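Local coordinates for protein 3'-5' exonuclease crn-4 (Caenorhabditis elegans, PDB 5DK5) that degrades RNA and DNA as a metal-dependent 3'-5' exonuclease of the DEDDh family and takes part in breaking down DNA during apoptosis, at residues T171-M176 and C195-T200; T200-M205 and A210-N215. All coordinates share one frame; numbering follows the deposited sequence.

Contact 1 (T171-M176 and C195-T200); sequences TNIGKM and CLNIAT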
loop_
_atom_site.group_PDB
_atom_site.type_symbol
_atom_site.label_atom_id
_atom_site.label_comp_id
_atom_site.label_asym_id
_atom_site.label_seq_id
_atom_site.Cartn_x
_atom_site.Cartn_y
_atom_site.Cartn_z
ATOM N N THR B 171 16.003 -14.406 14.277
ATOM C CA THR B 171 14.734 -15.011 13.870
ATOM C C THR B 171 14.601 -16.445 14.372
ATOM O O THR B 171 15.578 -17.059 14.796
ATOM C CB THR B 171 14.576 -15.017 12.339
ATOM O OG1 THR B 171 15.668 -15.731 11.744
ATOM C CG2 THR B 171 14.545 -13.600 11.799
ATOM N N ASN B 172 13.382 -16.974 14.310
ATOM C CA ASN B 172 13.117 -18.344 14.728
ATOM C C ASN B 172 13.886 -19.349 13.878
ATOM O O ASN B 172 14.568 -20.223 14.409
ATOM C CB ASN B 172 11.617 -18.639 14.659
ATOM C CG ASN B 172 10.851 -18.029 15.817
ATOM O OD1 ASN B 172 11.358 -17.156 16.521
ATOM N ND2 ASN B 172 9.623 -18.490 16.020
ATOM N N ILE B 173 13.774 -19.219 12.561
ATOM C CA ILE B 173 14.500 -20.091 11.644
ATOM C C ILE B 173 16.003 -19.892 11.801
ATOM O O ILE B 173 16.772 -20.853 11.770
ATOM C CB ILE B 173 14.099 -19.834 10.177
ATOM C CG1 ILE B 173 12.644 -20.251 9.950
ATOM C CG2 ILE B 173 15.018 -20.601 9.217
ATOM C CD1 ILE B 173 12.074 -19.822 8.610
ATOM N N GLY B 174 16.415 -18.639 11.966
ATOM C CA GLY B 174 17.818 -18.311 12.132
ATOM C C GLY B 174 18.412 -18.918 13.389
ATOM O O GLY B 174 19.540 -19.412 13.374
ATOM N N LYS B 175 17.654 -18.877 14.481
ATOM C CA LYS B 175 18.097 -19.451 15.748
ATOM C C LYS B 175 18.216 -20.966 15.655
ATOM O O LYS B 175 19.204 -21.549 16.100
ATOM C CB LYS B 175 17.132 -19.074 16.873
ATOM C CG LYS B 175 17.308 -17.659 17.393
ATOM C CD LYS B 175 16.246 -17.311 18.421
ATOM C CE LYS B 175 16.412 -15.890 18.930
ATOM N NZ LYS B 175 15.379 -15.539 19.942
ATOM N N MET B 176 17.201 -21.597 15.075
ATOM C CA MET B 176 17.169 -23.048 14.953
ATOM C C MET B 176 18.295 -23.557 14.058
ATOM O O MET B 176 18.908 -24.581 14.350
ATOM C CB MET B 176 15.812 -23.501 14.414
ATOM C CG MET B 176 14.683 -23.330 15.417
ATOM S SD MET B 176 13.097 -23.990 14.868
ATOM C CE MET B 176 12.685 -22.853 13.548
ATOM N N CYS B 195 10.214 -22.652 3.832
ATOM C CA CYS B 195 9.690 -24.012 3.885
ATOM C C CYS B 195 10.817 -25.038 3.932
ATOM O O CYS B 195 10.788 -25.967 4.737
ATOM C CB CYS B 195 8.791 -24.284 2.678
ATOM S SG CYS B 195 7.168 -23.507 2.766
ATOM N N LEU B 196 11.809 -24.859 3.066
ATOM C CA LEU B 196 12.934 -25.783 2.992
ATOM C C LEU B 196 13.766 -25.750 4.270
ATOM O O LEU B 196 14.205 -26.792 4.754
ATOM C CB LEU B 196 13.811 -25.453 1.782
ATOM C CG LEU B 196 13.173 -25.684 0.408
ATOM C CD1 LEU B 196 14.069 -25.141 -0.695
ATOM C CD2 LEU B 196 12.874 -27.157 0.174
ATOM N N ASN B 197 13.980 -24.557 4.813
ATOM C CA ASN B 197 14.734 -24.415 6.054
ATOM C C ASN B 197 14.013 -25.072 7.225
ATOM O O ASN B 197 14.624 -25.793 8.012
ATOM C CB ASN B 197 14.990 -22.938 6.364
ATOM C CG ASN B 197 16.185 -22.386 5.616
ATOM O OD1 ASN B 197 17.327 -22.758 5.890
ATOM N ND2 ASN B 197 15.932 -21.487 4.670
ATOM N N ILE B 198 12.712 -24.824 7.332
ATOM C CA ILE B 198 11.908 -25.410 8.397
ATOM C C ILE B 198 11.882 -26.930 8.265
ATOM O O ILE B 198 11.953 -27.650 9.261
ATOM C CB ILE B 198 10.467 -24.860 8.382
ATOM C CG1 ILE B 198 10.465 -23.375 8.751
ATOM C CG2 ILE B 198 9.578 -25.630 9.361
ATOM C CD1 ILE B 198 9.148 -22.666 8.478
ATOM N N ALA B 199 11.780 -27.409 7.028
ATOM C CA ALA B 199 11.744 -28.843 6.761
ATOM C C ALA B 199 13.047 -29.514 7.181
ATOM O O ALA B 199 13.035 -30.575 7.802
ATOM C CB ALA B 199 11.470 -29.097 5.289
ATOM N N THR B 200 14.170 -28.890 6.838
ATOM C CA THR B 200 15.479 -29.431 7.186
ATOM C C THR B 200 15.680 -29.401 8.699
ATOM O O THR B 200 16.226 -30.340 9.278
ATOM C CB THR B 200 16.610 -28.648 6.501
ATOM O OG1 THR B 200 16.382 -28.620 5.086
ATOM C CG2 THR B 200 17.963 -29.290 6.777
#
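Ile-173 and Ile-198 share one side-chain shape: in each, CG1 stands anti to the carbonyl carbon (chi1 -67° in both) and CD1 continues in an extended chain, while CG2 lies anti to the backbone N. On Ile-173 this sends two branches to two different residues of helix 191-207. The ethyl branch runs to Ile-198, with CD1 of Ile-173 3.9 Å from CG1 of Ile-198 and the two CD1 methyls of the pair 4.1 Å apart. The other branch, CG2 of Ile-173, rests 3.7 Å from CB of Asn-197. In both pairs the side chains cross at about a right angle, and Ile-173 sits astride two consecutive residues of the facing helix. Asn-197 offers its aliphatic CB here; its amide is held elsewhere, OD1 accepting from Asn-177 ND2 and ND2 donating to Ile-185 O, which should fix the amide's rotation. The approach is purely apolar and close, with the CA atoms of Ile-173 and Ile-198 6.7 Å apart. Thr-171 N-caps the helix that carries Ile-173: its OG1 accepts from Gly-174 N at 3.0 Å. With an alanine here in place of Ile-173, both the ethyl branch and CG2 go, which is likely to open a gap against Ile-198 and Asn-197. Ile-173 also lies about 4 Å, side chain to side chain, from Asp-194, a magnesium ligand, and about 4 Å from the bound MES, so this packing borders the active site of the exonuclease fold. Ile-198 and Ala-199 touch Ile-23, and Cys-195 touches Asp-25, both on strand 20-28; with Asn-197 and Ile-198 meeting helix 172-179, helix 191-207 lies between that helix and the central sheet.

Contact 2 (T200-M205 and A210-N215); sequences TILQRM and AKVTVN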
loop_
_atom_site.group_PDB
_atom_site.type_symbol
_atom_site.label_atom_id
_atom_site.label_comp_id
_atom_site.label_asym_id
_atom_site.label_seq_id
_atom_site.Cartn_x
_atom_site.Cartn_y
_atom_site.Cartn_z
ATOM N N THR B 200 14.170 -28.890 6.838
ATOM C CA THR B 200 15.479 -29.431 7.186
ATOM C C THR B 200 15.680 -29.401 8.699
ATOM O O THR B 200 16.226 -30.340 9.278
ATOM C CB THR B 200 16.610 -28.648 6.501
ATOM O OG1 THR B 200 16.382 -28.620 5.086
ATOM C CG2 THR B 200 17.963 -29.290 6.777
ATOM N N ILE B 201 15.239 -28.318 9.329
ATOM C CA ILE B 201 15.273 -28.212 10.782
ATOM C C ILE B 201 14.415 -29.312 11.396
ATOM O O ILE B 201 14.850 -30.014 12.308
ATOM C CB ILE B 201 14.776 -26.833 11.262
ATOM C CG1 ILE B 201 15.775 -25.743 10.870
ATOM C CG2 ILE B 201 14.585 -26.813 12.781
ATOM C CD1 ILE B 201 15.196 -24.343 10.901
ATOM N N LEU B 202 13.195 -29.451 10.883
ATOM C CA LEU B 202 12.266 -30.473 11.352
ATOM C C LEU B 202 12.895 -31.858 11.274
ATOM O O LEU B 202 12.796 -32.648 12.210
ATOM C CB LEU B 202 10.976 -30.432 10.528
ATOM C CG LEU B 202 9.965 -31.560 10.753
ATOM C CD1 LEU B 202 9.437 -31.543 12.176
ATOM C CD2 LEU B 202 8.825 -31.448 9.758
ATOM N N GLN B 203 13.549 -32.140 10.151
ATOM C CA GLN B 203 14.197 -33.428 9.935
ATOM C C GLN B 203 15.320 -33.652 10.940
ATOM O O GLN B 203 15.366 -34.679 11.617
ATOM C CB GLN B 203 14.747 -33.509 8.509
ATOM C CG GLN B 203 15.350 -34.856 8.142
ATOM C CD GLN B 203 15.808 -34.911 6.699
ATOM O OE1 GLN B 203 16.491 -34.007 6.215
ATOM N NE2 GLN B 203 15.426 -35.972 5.996
ATOM N N ARG B 204 16.223 -32.681 11.030
ATOM C CA ARG B 204 17.359 -32.768 11.941
ATOM C C ARG B 204 16.900 -32.922 13.385
ATOM O O ARG B 204 17.537 -33.617 14.175
ATOM C CB ARG B 204 18.250 -31.529 11.804
ATOM C CG ARG B 204 19.390 -31.444 12.817
ATOM C CD ARG B 204 20.356 -32.613 12.703
ATOM N NE ARG B 204 21.131 -32.566 11.466
ATOM C CZ ARG B 204 22.266 -31.889 11.311
ATOM N NH1 ARG B 204 22.782 -31.188 12.314
ATOM N NH2 ARG B 204 22.891 -31.912 10.143
ATOM N N MET B 205 15.794 -32.270 13.724
ATOM C CA MET B 205 15.292 -32.300 15.089
ATOM C C MET B 205 14.894 -33.709 15.523
ATOM O O MET B 205 15.278 -34.149 16.606
ATOM C CB MET B 205 14.105 -31.347 15.245
ATOM C CG MET B 205 14.522 -29.905 15.477
ATOM S SD MET B 205 13.139 -28.752 15.581
ATOM C CE MET B 205 12.288 -29.353 17.039
ATOM N N ALA B 210 13.995 -35.431 18.754
ATOM C CA ALA B 210 12.880 -34.564 19.127
ATOM C C ALA B 210 11.544 -35.259 18.880
ATOM O O ALA B 210 11.412 -36.058 17.952
ATOM C CB ALA B 210 12.944 -33.254 18.359
ATOM N N LYS B 211 10.562 -34.948 19.720
ATOM C CA LYS B 211 9.220 -35.514 19.604
ATOM C C LYS B 211 8.254 -34.476 19.036
ATOM O O LYS B 211 7.830 -33.556 19.737
ATOM C CB LYS B 211 8.736 -36.011 20.966
ATOM C CG LYS B 211 7.505 -36.904 20.903
ATOM C CD LYS B 211 7.549 -37.991 21.973
ATOM C CE LYS B 211 6.743 -39.218 21.574
ATOM N NZ LYS B 211 7.000 -40.368 22.490
ATOM N N VAL B 212 7.908 -34.638 17.763
ATOM C CA VAL B 212 7.123 -33.647 17.038
ATOM C C VAL B 212 5.648 -34.035 16.957
ATOM O O VAL B 212 5.303 -35.117 16.482
ATOM C CB VAL B 212 7.680 -33.446 15.611
ATOM C CG1 VAL B 212 6.910 -32.361 14.875
ATOM C CG2 VAL B 212 9.163 -33.099 15.672
ATOM N N THR B 213 4.787 -33.139 17.433
ATOM C CA THR B 213 3.342 -33.349 17.419
ATOM C C THR B 213 2.620 -32.005 17.428
ATOM O O THR B 213 3.233 -30.970 17.683
ATOM C CB THR B 213 2.871 -34.170 18.637
ATOM O OG1 THR B 213 3.846 -35.168 18.961
ATOM C CG2 THR B 213 1.534 -34.843 18.359
ATOM N N VAL B 214 1.320 -32.024 17.144
ATOM C CA VAL B 214 0.473 -30.848 17.320
ATOM C C VAL B 214 0.596 -30.328 18.752
ATOM O O VAL B 214 0.290 -31.045 19.705
ATOM C CB VAL B 214 -1.009 -31.169 17.006
ATOM C CG1 VAL B 214 -1.932 -30.030 17.446
ATOM C CG2 VAL B 214 -1.189 -31.463 15.518
ATOM N N ASN B 215 1.049 -29.084 18.892
ATOM C CA ASN B 215 1.239 -28.470 20.204
ATOM C C ASN B 215 0.453 -27.169 20.371
ATOM O O ASN B 215 0.475 -26.558 21.440
ATOM C CB ASN B 215 2.727 -28.211 20.454
ATOM C CG ASN B 215 3.384 -27.433 19.331
ATOM O OD1 ASN B 215 2.719 -26.954 18.413
ATOM N ND2 ASN B 215 4.703 -27.298 19.404
#
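Met-205 and Ala-210 meet where helix 191-207 nears its end and the chain turns back. From CB outward, the methionine begins with its CB 3.8 Å from CB of Ala-210. CG is anti to the carbonyl carbon (chi1 -83°), and the chain stays extended through SD before bending at chi3 (63°), which brings the terminal CE back to 4.2 Å from the same alanine methyl. Both ends of the side chain therefore border Ala-210, and outside the two segments it also touches Ile-154 of helix 151-161 and Tyr-180. The backbones are tied as well: Ala-210 N donates to Met-205 O at 2.8 Å. One turn back along the helix, Leu-202 repeats the apolar theme. Its CD1 lies 3.8 Å from both CG1 and CG2 of Val-212, so a single leucine methyl fits against the fork of the valine. Leu-202 also touches Leu-151, and Ala-210 touches Glu-158, both on helix 151-161, which lines this contact from outside. The chemistry is that of a buried hydrocarbon seam with one backbone hydrogen bond at its closed end: the bond ties the start of the returning chain to the last turns of the helix, and Ala-210 and Val-212, turned inward while Lys-211 between them points away, probably hold the extended chain against it.

Overall arrangement
Contact 1 closes along the chain before contact 2 opens, and both are built on helix 191-207, sharing Thr-200; their centres lie 11 Å apart on the same side of the chain's centre. In contact 1 the helix meets helix 172-179 beside the metal site; in contact 2 its later turns meet the loop that leads to strand 216-219 of the central sheet. Ile-201 joins the two: its CD1 packs 3.7 Å from CB of Met-176. Helix 151-161 borders both contacts. One helix thus carries the magnesium ligand Asp-194 near its start and anchors the approach to strand 216-219 near its end.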